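Local coordinates for galactokinase (Bifidobacterium longum subsp. infantis ATCC 15697 = JCM 1222 = DSM 20088, PDB 6TER), which probably catalyses the ATP-dependent phosphorylation of galactose, as a magnesium-using kinase of the GHMP family, at residues 47-52 and 246-251; 39-44 and 363-368; 52-57 and 308-313. One frame throughout, in Å; residues are numbered along the deposited sequence.

How the contacts relate
Contacts 1 and 2 both touch the bound galactose, while contact 3 lies one layer behind the sugar site. Contacts 1 and 2, with centres about 14 Å apart, meet where H47 NE2 reaches the backbone oxygen G367 O at 2.6 Å, probably by a hydrogen bond. Contact 3 shares A52 with contact 1, their centres being about 15 Å apart, and T48 OG1 sits 2.7 Å from L54 O. Contacts 2 and 3, centres about 12 Å apart, are joined through the adjacent strands 33-42 and 54-70, with L43 N 3.0 Å from L56 O. The loop between these strands carries galactose-binding H47 and D49.

Contact 1. Residues 47-52 and 246-251; sequences HTDYNA and GQYAQR. With GLA (alpha-D-galactopyranose), chain B.
H47, Y50 and Y248 form an aromatic cluster between the galactokinase signature loop and the first turn of helix 247-262, at the wall of the galactose site. The packing is mostly aromatic. The side chains of Y50 and Y248 slide past each other in opposite directions, their rings turned 80° apart, with Y50 CE2 lying 3.7 Å from Y248 CZ. H47 meets Y248 obliquely, its CE1 3.7 Å from Y248 CD1. At the outer end of the cluster Y50 OH, which is also hydrogen-bonded to Y340 OH, rests on the aliphatic R251 CB at 3.8 Å, while the guanidinium of R251 leads away to the backbone oxygens of Y340 and E341.

The polar contacts go to the sugar. With CG anti to the backbone N (chi1 179°), Y248 extends its ring from the helix, bringing Y248 OH within 2.8 Å of O4 of galactose, probably as a hydrogen bond. A phenylalanine in its place would probably keep much of the ring packing but deprive O4 of this likely partner. D49 suits its position because one carboxylate faces two hydroxyls: OD1 is 2.6 Å from O4, and OD2, which also accepts the L190 amide, faces O3.

H47 serves twice. Its backbone N donates to O6 of the sugar almost straight (177°), and galactose C6 lies over the centre of its imidazole, 3.7 Å above the plane.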
loop_
_atom_site.group_PDB
_atom_site.type_symbol
_atom_site.label_atom_id
_atom_site.label_comp_id
_atom_site.label_asym_id
_atom_site.label_seq_id
_atom_site.Cartn_x
_atom_site.Cartn_y
_atom_site.Cartn_z
ATOM N N HIS A 47 -8.729 3.216 -4.993
ATOM C CA HIS A 47 -8.756 3.774 -6.380
ATOM C C HIS A 47 -9.122 5.261 -6.355
ATOM O O HIS A 47 -9.641 5.815 -7.398
ATOM C CB HIS A 47 -9.594 2.875 -7.309
ATOM C CG HIS A 47 -8.853 1.619 -7.640
ATOM N ND1 HIS A 47 -7.882 1.587 -8.647
ATOM C CD2 HIS A 47 -8.812 0.397 -7.034
ATOM C CE1 HIS A 47 -7.347 0.370 -8.691
ATOM N NE2 HIS A 47 -7.893 -0.374 -7.720
ATOM N N THR A 48 -8.795 5.907 -5.231
ATOM C CA THR A 48 -8.963 7.363 -4.945
ATOM C C THR A 48 -7.620 8.138 -5.046
ATOM O O THR A 48 -7.650 9.357 -5.408
ATOM C CB THR A 48 -9.683 7.588 -3.589
ATOM O OG1 THR A 48 -8.896 7.040 -2.528
ATOM C CG2 THR A 48 -11.076 6.971 -3.474
ATOM N N ASP A 49 -6.486 7.539 -4.693
ATOM C CA ASP A 49 -5.174 8.247 -4.515
ATOM C C ASP A 49 -4.748 8.965 -5.815
ATOM O O ASP A 49 -4.427 10.199 -5.712
ATOM C CB ASP A 49 -4.132 7.304 -3.900
ATOM C CG ASP A 49 -3.603 6.200 -4.804
ATOM O OD1 ASP A 49 -4.272 5.796 -5.824
ATOM O OD2 ASP A 49 -2.518 5.802 -4.521
ATOM N N TYR A 50 -4.857 8.315 -6.993
ATOM C CA TYR A 50 -4.495 8.904 -8.310
ATOM C C TYR A 50 -5.634 9.794 -8.868
ATOM O O TYR A 50 -5.428 10.496 -9.920
ATOM C CB TYR A 50 -4.032 7.821 -9.300
ATOM C CG TYR A 50 -5.008 6.681 -9.533
ATOM C CD1 TYR A 50 -6.159 6.846 -10.287
ATOM C CD2 TYR A 50 -4.820 5.428 -8.939
ATOM C CE1 TYR A 50 -7.066 5.810 -10.482
ATOM C CE2 TYR A 50 -5.727 4.390 -9.109
ATOM C CZ TYR A 50 -6.863 4.580 -9.877
ATOM O OH TYR A 50 -7.729 3.542 -10.058
ATOM N N ASN A 51 -6.782 9.861 -8.189
ATOM C CA ASN A 51 -7.895 10.801 -8.519
ATOM C C ASN A 51 -7.925 12.034 -7.576
ATOM O O ASN A 51 -8.934 12.776 -7.606
ATOM C CB ASN A 51 -9.237 10.057 -8.495
ATOM C CG ASN A 51 -9.409 9.134 -9.687
ATOM O OD1 ASN A 51 -9.160 9.567 -10.780
ATOM N ND2 ASN A 51 -9.719 7.854 -9.489
ATOM N N ALA A 52 -6.849 12.307 -6.838
ATOM C CA ALA A 52 -6.668 13.372 -5.818
ATOM C C ALA A 52 -7.697 13.236 -4.706
ATOM O O ALA A 52 -8.172 14.331 -4.240
ATOM C CB ALA A 52 -6.713 14.751 -6.443
ATOM N N GLY A 246 -1.654 -4.495 -16.702
ATOM C CA GLY A 246 -2.370 -3.471 -17.484
ATOM C C GLY A 246 -3.748 -3.075 -16.923
ATOM O O GLY A 246 -4.241 -2.012 -17.348
ATOM N N GLN A 247 -4.376 -3.899 -16.072
ATOM C CA GLN A 247 -5.741 -3.610 -15.538
ATOM C C GLN A 247 -5.710 -2.302 -14.733
ATOM O O GLN A 247 -6.502 -1.382 -15.042
ATOM C CB GLN A 247 -6.274 -4.774 -14.700
ATOM C CG GLN A 247 -6.278 -6.107 -15.434
ATOM C CD GLN A 247 -7.626 -6.488 -15.984
ATOM O OE1 GLN A 247 -8.661 -6.174 -15.408
ATOM N NE2 GLN A 247 -7.620 -7.213 -17.087
ATOM N N TYR A 248 -4.822 -2.214 -13.742
ATOM C CA TYR A 248 -4.672 -1.016 -12.879
ATOM C C TYR A 248 -4.576 0.243 -13.773
ATOM O O TYR A 248 -5.368 1.236 -13.550
ATOM C CB TYR A 248 -3.486 -1.256 -11.932
ATOM C CG TYR A 248 -3.215 -0.091 -11.028
ATOM C CD1 TYR A 248 -3.850 0.019 -9.802
ATOM C CD2 TYR A 248 -2.384 0.938 -11.402
ATOM C CE1 TYR A 248 -3.647 1.104 -8.987
ATOM C CE2 TYR A 248 -2.162 2.038 -10.593
ATOM C CZ TYR A 248 -2.813 2.137 -9.392
ATOM O OH TYR A 248 -2.526 3.200 -8.591
ATOM N N ALA A 249 -3.677 0.223 -14.785
ATOM C CA ALA A 249 -3.398 1.345 -15.725
ATOM C C ALA A 249 -4.638 1.733 -16.536
ATOM O O ALA A 249 -4.893 2.934 -16.662
ATOM C CB ALA A 249 -2.262 1.044 -16.667
ATOM N N GLN A 250 -5.367 0.741 -17.058
ATOM C CA GLN A 250 -6.630 0.987 -17.807
ATOM C C GLN A 250 -7.547 1.873 -16.947
ATOM O O GLN A 250 -8.016 2.919 -17.462
ATOM C CB GLN A 250 -7.389 -0.294 -18.155
ATOM C CG GLN A 250 -8.713 0.052 -18.827
ATOM C CD GLN A 250 -8.418 0.854 -20.066
ATOM O OE1 GLN A 250 -8.605 2.077 -20.132
ATOM N NE2 GLN A 250 -7.877 0.161 -21.047
ATOM N N ARG A 251 -7.782 1.466 -15.697
ATOM C CA ARG A 251 -8.602 2.216 -14.674
ATOM C C ARG A 251 -8.165 3.693 -14.629
ATOM O O ARG A 251 -9.060 4.622 -14.799
ATOM C CB ARG A 251 -8.478 1.598 -13.263
ATOM C CG ARG A 251 -9.107 0.212 -13.134
ATOM C CD ARG A 251 -10.587 0.202 -13.549
ATOM N NE ARG A 251 -11.161 -1.135 -13.592
ATOM C CZ ARG A 251 -10.948 -2.025 -14.543
ATOM N NH1 ARG A 251 -10.186 -1.733 -15.583
ATOM N NH2 ARG A 251 -11.517 -3.201 -14.443
HETATM C C1 GLA B . -2.319 0.044 -5.551
HETATM C C2 GLA B . -1.537 1.316 -5.814
HETATM C C3 GLA B . -1.983 2.401 -4.832
HETATM C C4 GLA B . -3.530 2.665 -4.954
HETATM C C5 GLA B . -4.312 1.385 -4.876
HETATM C C6 GLA B . -5.829 1.628 -5.153
HETATM O O1 GLA B . -1.978 -0.521 -4.259
HETATM O O2 GLA B . -0.084 1.136 -5.832
HETATM O O3 GLA B . -1.304 3.633 -5.123
HETATM O O4 GLA B . -3.916 3.290 -6.199
HETATM O O5 GLA B . -3.736 0.350 -5.703
HETATM O O6 GLA B . -6.443 2.262 -3.982
#

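Contact 2. Residues 39-44 and 363-368; sequences GRVNLI and RMTGGG. With GLA (alpha-D-galactopyranose), chain B.
The carbonyl oxygen of N42 is approached by two side chains of 363-368. T365 OG1 donates to N42 O at 2.8 Å, coming in at 113° to the C=O bond and 29° out of the carbonyl plane. It can do so because OG1 stands opposite its own backbone N (chi1 -170°), a placement that also brings it close to N42 N. R363 NH1 lies 2.7 Å from N42 O, in the plane of its guanidinium, and makes a weak hydrogen bond to L43 O, while one face of the group lies against I44 CA, 3.8 Å from the plane. A long, flat, multiply donating arginine fits a place where two successive carbonyl oxygens, N42 O and L43 O, lie close to one donor group.

These residues bring together two elements of the GHMP kinase fold: the end of strand 33-42, within the galactose-binding signature, and the glycine-rich turn that follows strand 361-364. G366 has positive phi, and any CB there would clash with R40 NH1, which lies 3.6 Å from G366 CA. That same R40 NH1 makes a weak bond, 3.0 Å long, to O1 of galactose. A water in the plane of the R40 guanidinium donates to O1 and accepts from G367 N at 3.0 Å.

Further out, R40 NE is salt-bridged to D191 and its NH2 reaches G138 O. E46, another galactose-binding residue, pairs with R363 NH2 through OE2 and takes N42 ND2 on OE1.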
loop_
_atom_site.group_PDB
_atom_site.type_symbol
_atom_site.label_atom_id
_atom_site.label_comp_id
_atom_site.label_asym_id
_atom_site.label_seq_id
_atom_site.Cartn_x
_atom_site.Cartn_y
_atom_site.Cartn_z
ATOM N N GLY A 39 4.765 -2.827 5.238
ATOM C CA GLY A 39 3.638 -2.953 4.292
ATOM C C GLY A 39 2.460 -2.176 4.890
ATOM O O GLY A 39 2.594 -1.679 6.051
ATOM N N ARG A 40 1.317 -2.177 4.228
ATOM C CA ARG A 40 0.130 -1.396 4.670
ATOM C C ARG A 40 -1.177 -2.126 4.334
ATOM O O ARG A 40 -1.242 -2.937 3.356
ATOM C CB ARG A 40 0.131 -0.027 3.963
ATOM C CG ARG A 40 -0.063 -0.108 2.452
ATOM C CD ARG A 40 -1.440 0.222 1.913
ATOM N NE ARG A 40 -1.562 -0.080 0.481
ATOM C CZ ARG A 40 -1.889 -1.265 -0.045
ATOM N NH1 ARG A 40 -1.954 -1.393 -1.350
ATOM N NH2 ARG A 40 -2.130 -2.336 0.699
ATOM N N VAL A 41 -2.217 -1.772 5.091
ATOM C CA VAL A 41 -3.623 -2.032 4.733
ATOM C C VAL A 41 -4.272 -0.679 4.459
ATOM O O VAL A 41 -4.113 0.211 5.268
ATOM C CB VAL A 41 -4.352 -2.786 5.848
ATOM C CG1 VAL A 41 -5.849 -2.761 5.652
ATOM C CG2 VAL A 41 -3.891 -4.211 5.878
ATOM N N ASN A 42 -5.021 -0.582 3.379
ATOM C CA ASN A 42 -5.862 0.601 3.173
ATOM C C ASN A 42 -7.268 0.323 3.709
ATOM O O ASN A 42 -8.021 -0.459 3.079
ATOM C CB ASN A 42 -5.953 1.023 1.721
ATOM C CG ASN A 42 -6.506 2.426 1.630
ATOM O OD1 ASN A 42 -6.391 3.191 2.575
ATOM N ND2 ASN A 42 -7.096 2.765 0.504
ATOM N N LEU A 43 -7.629 0.963 4.808
ATOM C CA LEU A 43 -8.942 0.684 5.449
ATOM C C LEU A 43 -10.084 0.996 4.488
ATOM O O LEU A 43 -10.994 0.215 4.417
ATOM C CB LEU A 43 -9.105 1.493 6.728
ATOM C CG LEU A 43 -8.113 1.200 7.849
ATOM C CD1 LEU A 43 -8.358 2.142 9.006
ATOM C CD2 LEU A 43 -8.171 -0.254 8.322
ATOM N N ILE A 44 -10.059 2.134 3.808
ATOM C CA ILE A 44 -11.144 2.491 2.876
ATOM C C ILE A 44 -10.584 3.664 2.064
ATOM O O ILE A 44 -9.609 4.273 2.525
ATOM C CB ILE A 44 -12.402 2.809 3.727
ATOM C CG1 ILE A 44 -13.669 2.821 2.869
ATOM C CG2 ILE A 44 -12.222 4.080 4.563
ATOM C CD1 ILE A 44 -14.938 3.007 3.665
ATOM N N ARG A 363 -13.935 -6.240 3.078
ATOM C CA ARG A 363 -13.629 -5.623 1.774
ATOM C C ARG A 363 -12.246 -6.067 1.275
ATOM O O ARG A 363 -11.313 -6.182 2.077
ATOM C CB ARG A 363 -13.711 -4.087 1.829
ATOM C CG ARG A 363 -12.816 -3.386 2.858
ATOM C CD ARG A 363 -12.892 -1.865 2.826
ATOM N NE ARG A 363 -12.641 -1.378 1.474
ATOM C CZ ARG A 363 -11.432 -1.075 0.982
ATOM N NH1 ARG A 363 -10.339 -1.054 1.740
ATOM N NH2 ARG A 363 -11.323 -0.766 -0.277
ATOM N N MET A 364 -12.092 -6.180 -0.039
ATOM C CA MET A 364 -10.734 -6.246 -0.664
ATOM C C MET A 364 -9.964 -4.983 -0.208
ATOM O O MET A 364 -10.602 -3.906 -0.040
ATOM C CB MET A 364 -10.794 -6.346 -2.199
ATOM C CG MET A 364 -11.501 -5.164 -2.843
ATOM S SD MET A 364 -10.951 -4.835 -4.526
ATOM C CE MET A 364 -9.401 -4.033 -4.102
ATOM N N THR A 365 -8.663 -5.080 0.071
ATOM C CA THR A 365 -7.803 -3.878 0.235
ATOM C C THR A 365 -6.769 -3.803 -0.911
ATOM O O THR A 365 -6.504 -4.838 -1.552
ATOM C CB THR A 365 -7.212 -3.825 1.642
ATOM O OG1 THR A 365 -6.609 -2.530 1.752
ATOM C CG2 THR A 365 -6.225 -4.944 1.898
ATOM N N GLY A 366 -6.346 -2.571 -1.236
ATOM C CA GLY A 366 -5.371 -2.176 -2.263
ATOM C C GLY A 366 -5.908 -2.302 -3.665
ATOM O O GLY A 366 -7.053 -2.006 -3.858
ATOM N N GLY A 367 -5.071 -2.708 -4.623
ATOM C CA GLY A 367 -5.371 -2.525 -6.049
ATOM C C GLY A 367 -6.534 -3.376 -6.541
ATOM O O GLY A 367 -7.299 -2.895 -7.409
ATOM N N GLY A 368 -6.616 -4.620 -6.073
ATOM C CA GLY A 368 -7.572 -5.655 -6.520
ATOM C C GLY A 368 -6.899 -6.714 -7.378
ATOM O O GLY A 368 -5.622 -6.931 -7.252
HETATM C C1 GLA B . -2.319 0.044 -5.551
HETATM C C2 GLA B . -1.537 1.316 -5.814
HETATM C C3 GLA B . -1.983 2.401 -4.832
HETATM C C4 GLA B . -3.530 2.665 -4.954
HETATM C C5 GLA B . -4.312 1.385 -4.876
HETATM C C6 GLA B . -5.829 1.628 -5.153
HETATM O O1 GLA B . -1.978 -0.521 -4.259
HETATM O O2 GLA B . -0.084 1.136 -5.832
HETATM O O3 GLA B . -1.304 3.633 -5.123
HETATM O O4 GLA B . -3.916 3.290 -6.199
HETATM O O5 GLA B . -3.736 0.350 -5.703
HETATM O O6 GLA B . -6.443 2.262 -3.982
HETATM O O HOH W 1 -2.163 -3.415 -4.124
#

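Contact 3. Residues 52-57 and 308-313; sequences AGLCLP and ERVRSF
V310 sets CG1 opposite its backbone N (chi1 173°), which divides its two methyls between two targets on L54. V310 CG1 packs on L54 CB at 3.7 Å, whereas V310 CG2 lies 3.4 Å from L54 O. Valine, branched at CB, can cover both side chain and backbone of the strand residue without extending far from the helix, which suits a place where the two backbones come as near as 6.4 Å between CA atoms of L54 and V310.

The leucine's outer end goes to R311, because L54 holds CG opposite its carbonyl carbon (chi1 -66°). L54 CD1 touches R311 CG at 3.7 Å, the two side chains crossing at about a right angle, and the same methyl lies over one face of the guanidinium. R311 thus offers an apolar stem to the buried leucine, while its charged end reaches further. There R311 NH2 forms a salt bridge with D272, and R311 NH1 makes a weak, 3.4 Å one with E308 OE2, one turn earlier in the helix.

One turn beyond V310, F313 meets L56. L56 CD2 approaches F313 CD2 at 3.5 Å, obliquely to the ring, again with the side chains nearly perpendicular.

L54 and L56 direct their CB atoms at the helix, whereas C55 between them points away from the helix and touches T48 and D49 of the galactose loop. Helix 294-318 covers the beginning of strand 54-70 together with neighbouring strand 202-207, whose L205 touches V310 and L56, while helix 322-340 brings F329 against F313 and helix 267-275 brings R268 against L54 and R311.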
loop_
_atom_site.group_PDB
_atom_site.type_symbol
_atom_site.label_atom_id
_atom_site.label_comp_id
_atom_site.label_asym_id
_atom_site.label_seq_id
_atom_site.Cartn_x
_atom_site.Cartn_y
_atom_site.Cartn_z
ATOM N N ALA A 52 -6.849 12.307 -6.838
ATOM C CA ALA A 52 -6.668 13.372 -5.818
ATOM C C ALA A 52 -7.697 13.236 -4.706
ATOM O O ALA A 52 -8.172 14.331 -4.240
ATOM C CB ALA A 52 -6.713 14.751 -6.443
ATOM N N GLY A 53 -8.011 12.007 -4.238
ATOM C CA GLY A 53 -9.084 11.819 -3.255
ATOM C C GLY A 53 -8.535 11.600 -1.868
ATOM O O GLY A 53 -7.383 12.002 -1.582
ATOM N N LEU A 54 -9.348 10.954 -1.035
ATOM C CA LEU A 54 -9.051 10.628 0.373
ATOM C C LEU A 54 -8.800 9.125 0.464
ATOM O O LEU A 54 -9.478 8.364 -0.251
ATOM C CB LEU A 54 -10.241 11.013 1.255
ATOM C CG LEU A 54 -10.531 12.505 1.341
ATOM C CD1 LEU A 54 -11.711 12.747 2.275
ATOM C CD2 LEU A 54 -9.313 13.341 1.754
ATOM N N CYS A 55 -7.845 8.757 1.322
ATOM C CA CYS A 55 -7.389 7.377 1.629
ATOM C C CYS A 55 -7.318 7.297 3.134
ATOM O O CYS A 55 -7.158 8.383 3.741
ATOM C CB CYS A 55 -6.000 7.056 1.049
ATOM S SG CYS A 55 -5.971 7.498 -0.700
ATOM N N LEU A 56 -7.333 6.092 3.684
ATOM C CA LEU A 56 -7.145 5.891 5.157
ATOM C C LEU A 56 -6.337 4.620 5.445
ATOM O O LEU A 56 -6.842 3.605 5.960
ATOM C CB LEU A 56 -8.523 5.837 5.825
ATOM C CG LEU A 56 -8.529 5.853 7.357
ATOM C CD1 LEU A 56 -7.962 7.161 7.897
ATOM C CD2 LEU A 56 -9.930 5.587 7.932
ATOM N N PRO A 57 -5.037 4.595 5.096
ATOM C CA PRO A 57 -4.215 3.448 5.472
ATOM C C PRO A 57 -3.711 3.394 6.916
ATOM O O PRO A 57 -3.618 4.409 7.594
ATOM C CB PRO A 57 -2.982 3.572 4.556
ATOM C CG PRO A 57 -2.889 5.064 4.207
ATOM C CD PRO A 57 -4.341 5.543 4.186
ATOM N N GLU A 308 -16.487 10.049 -0.287
ATOM C CA GLU A 308 -17.486 10.384 0.753
ATOM C C GLU A 308 -17.459 9.298 1.824
ATOM O O GLU A 308 -17.451 9.652 3.004
ATOM C CB GLU A 308 -18.896 10.504 0.155
ATOM C CG GLU A 308 -19.805 11.396 0.974
ATOM C CD GLU A 308 -19.492 12.874 0.816
ATOM O OE1 GLU A 308 -19.776 13.432 -0.270
ATOM O OE2 GLU A 308 -18.936 13.443 1.753
ATOM N N ARG A 309 -17.336 8.032 1.422
ATOM C CA ARG A 309 -17.247 6.915 2.393
ATOM C C ARG A 309 -16.021 7.109 3.281
ATOM O O ARG A 309 -16.132 6.774 4.447
ATOM C CB ARG A 309 -17.265 5.599 1.657
ATOM C CG ARG A 309 -18.602 5.300 1.002
ATOM C CD ARG A 309 -18.611 3.831 0.708
ATOM N NE ARG A 309 -17.869 3.586 -0.526
ATOM C CZ ARG A 309 -18.417 3.592 -1.741
ATOM N NH1 ARG A 309 -19.710 3.847 -1.931
ATOM N NH2 ARG A 309 -17.648 3.338 -2.772
ATOM N N VAL A 310 -14.907 7.675 2.785
ATOM C CA VAL A 310 -13.752 7.940 3.700
ATOM C C VAL A 310 -14.161 8.934 4.805
ATOM O O VAL A 310 -13.884 8.630 5.987
ATOM C CB VAL A 310 -12.499 8.442 2.948
ATOM C CG1 VAL A 310 -11.472 8.838 3.984
ATOM C CG2 VAL A 310 -11.995 7.435 1.914
ATOM N N ARG A 311 -14.727 10.111 4.447
ATOM C CA ARG A 311 -15.250 11.104 5.429
ATOM C C ARG A 311 -16.261 10.406 6.349
ATOM O O ARG A 311 -16.281 10.729 7.530
ATOM C CB ARG A 311 -15.913 12.311 4.752
ATOM C CG ARG A 311 -15.019 13.127 3.828
ATOM C CD ARG A 311 -15.593 14.444 3.315
ATOM N NE ARG A 311 -14.723 15.120 2.344
ATOM C CZ ARG A 311 -14.936 15.153 1.018
ATOM N NH1 ARG A 311 -15.997 14.553 0.480
ATOM N NH2 ARG A 311 -14.089 15.792 0.221
ATOM N N SER A 312 -17.094 9.501 5.838
ATOM C CA SER A 312 -18.173 8.849 6.649
ATOM C C SER A 312 -17.557 7.832 7.590
ATOM O O SER A 312 -17.971 7.779 8.782
ATOM C CB SER A 312 -19.249 8.209 5.823
ATOM O OG SER A 312 -19.935 9.210 5.131
ATOM N N PHE A 313 -16.504 7.151 7.136
ATOM C CA PHE A 313 -15.810 6.161 7.977
ATOM C C PHE A 313 -15.106 6.865 9.126
ATOM O O PHE A 313 -15.052 6.286 10.251
ATOM C CB PHE A 313 -14.772 5.344 7.195
ATOM C CG PHE A 313 -14.224 4.228 8.033
ATOM C CD1 PHE A 313 -14.761 2.945 7.967
ATOM C CD2 PHE A 313 -13.132 4.456 8.873
ATOM C CE1 PHE A 313 -14.213 1.919 8.737
ATOM C CE2 PHE A 313 -12.592 3.421 9.635
ATOM C CZ PHE A 313 -13.131 2.160 9.572
#